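Local atomic coordinates of protein argonaute (Methanocaldococcus jannaschii, PDB entry 5G5S), a protein that cuts single-stranded DNA targets under the direction of short DNA guides and may defend the archaeon against invading genetic elements. Residues F569-D572 / G573-N577. Residues are numbered along the deposited sequence; the frame is centred on the assembly and turned at random.
Sequences FLRD and GFIQN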
# COMPACT_ATOMS: atom_id res chain seq x y z
N PHE A 569 -15.89 4.10 -3.11
CA PHE A 569 -14.98 3.20 -2.39
C PHE A 569 -13.72 2.94 -3.20
O PHE A 569 -13.77 2.68 -4.41
CB PHE A 569 -15.62 1.86 -2.02
CG PHE A 569 -16.61 1.93 -0.88
CD1 PHE A 569 -17.96 2.14 -1.13
CD2 PHE A 569 -16.20 1.72 0.43
CE1 PHE A 569 -18.87 2.18 -0.08
CE2 PHE A 569 -17.11 1.77 1.48
CZ PHE A 569 -18.44 2.02 1.22
N LEU A 570 -12.59 3.01 -2.52
CA LEU A 570 -11.27 2.79 -3.09
C LEU A 570 -10.71 1.53 -2.44
O LEU A 570 -10.64 1.42 -1.21
CB LEU A 570 -10.38 4.00 -2.74
CG LEU A 570 -10.30 5.22 -3.66
CD1 LEU A 570 -11.57 5.52 -4.41
CD2 LEU A 570 -9.80 6.42 -2.92
N ARG A 571 -10.37 0.53 -3.27
CA ARG A 571 -9.80 -0.71 -2.78
C ARG A 571 -8.70 -1.27 -3.69
O ARG A 571 -8.69 -1.00 -4.89
CB ARG A 571 -10.87 -1.76 -2.39
CG ARG A 571 -11.93 -2.06 -3.44
CD ARG A 571 -13.00 -3.03 -2.92
NE ARG A 571 -12.61 -4.43 -3.11
CZ ARG A 571 -13.30 -5.48 -2.65
NH1 ARG A 571 -14.41 -5.30 -1.94
NH2 ARG A 571 -12.86 -6.71 -2.88
N ASP A 572 -7.75 -1.99 -3.09
CA ASP A 572 -6.68 -2.69 -3.79
C ASP A 572 -7.19 -4.10 -3.85
O ASP A 572 -6.79 -4.94 -3.03
CB ASP A 572 -5.35 -2.62 -3.01
CG ASP A 572 -4.12 -2.85 -3.86
OD1 ASP A 572 -4.04 -3.91 -4.53
OD2 ASP A 572 -3.22 -1.98 -3.84
N GLY A 573 -8.17 -4.32 -4.71
CA GLY A 573 -8.83 -5.61 -4.87
C GLY A 573 -10.02 -5.57 -5.79
O GLY A 573 -10.58 -4.50 -6.06
N PHE A 574 -10.42 -6.74 -6.28
CA PHE A 574 -11.56 -6.84 -7.18
C PHE A 574 -12.79 -7.36 -6.50
O PHE A 574 -12.70 -8.03 -5.47
CB PHE A 574 -11.22 -7.62 -8.46
CG PHE A 574 -10.07 -7.01 -9.21
CD1 PHE A 574 -10.22 -5.82 -9.91
CD2 PHE A 574 -8.81 -7.60 -9.18
CE1 PHE A 574 -9.13 -5.23 -10.58
CE2 PHE A 574 -7.73 -7.02 -9.86
CZ PHE A 574 -7.90 -5.84 -10.55
N ILE A 575 -13.96 -6.99 -7.03
CA ILE A 575 -15.27 -7.40 -6.51
C ILE A 575 -15.53 -8.81 -7.01
O ILE A 575 -15.27 -9.09 -8.19
CB ILE A 575 -16.35 -6.36 -6.97
CG1 ILE A 575 -16.17 -4.97 -6.27
CG2 ILE A 575 -17.79 -6.85 -6.88
CD1 ILE A 575 -16.36 -4.90 -4.72
N GLN A 576 -15.97 -9.71 -6.11
CA GLN A 576 -16.35 -11.08 -6.47
C GLN A 576 -17.75 -11.01 -7.09
O GLN A 576 -18.48 -10.06 -6.82
CB GLN A 576 -16.37 -11.98 -5.22
CG GLN A 576 -15.74 -13.37 -5.41
CD GLN A 576 -16.56 -14.33 -6.24
OE1 GLN A 576 -16.32 -14.53 -7.44
NE2 GLN A 576 -17.54 -14.98 -5.62
N ASN A 577 -18.11 -12.00 -7.91
CA ASN A 577 -19.42 -12.08 -8.58
C ASN A 577 -20.61 -12.09 -7.61
O ASN A 577 -21.64 -11.48 -7.91
CB ASN A 577 -19.47 -13.29 -9.49
CG ASN A 577 -20.07 -12.97 -10.83
OD1 ASN A 577 -21.29 -13.07 -11.03
ND2 ASN A 577 -19.23 -12.56 -11.77
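At the carboxyl end of strand 566-571 in the PIWI domain, R571 folds its side chain over the loop that follows and meets G573, F574 and I575 there. CG of R571 lies between the backbone N and the carbonyl carbon, and a bend at chi3 (-87°) turns the guanidinium along the departing chain. NE of R571 passes 3.6 Å from O of G573, which sits at the edge of the group, near its plane, while NH2 of R571 comes to 2.9 Å from O of F574. CD1 of I575 lies over one face of the R571 guanidinium, offset toward the rim, 3.4 Å from NH1, and the two side chains cross at about a right angle. Arginine suits the place because a long chain can touch L547 of helix 547-556 and bring its guanidinium beside O of G573 and O of F574; E579 of helix 577-590 adds a weak, long ion pair to NH1. The branched I575 also touches L547.

This is the RNase H-like fold characteristic of PIWI domains. Two of its acidic residues, D506 and D572, lie at the ends of neighbouring parallel strands, while D690 comes from helix 684-697. D572, the first residue beyond the strand, is by similarity a catalytic aspartate and a manganese ligand. Its CB points away from the loop; the side chain of D506, in the probable catalytic centre, is about 6 Å from that of D572, and OD2 of D572 forms a salt bridge with K601. The chain turns at D572, roughly as in an inverse gamma turn, with a weak hydrogen bond of 3.4 Å from N of G573 to O of R571. G573 then adopts an extended backbone (phi 173°, psi 161°) in a region readily open to glycine. F574 swings its ring to the other flank, against strands 593-600 and 636-645.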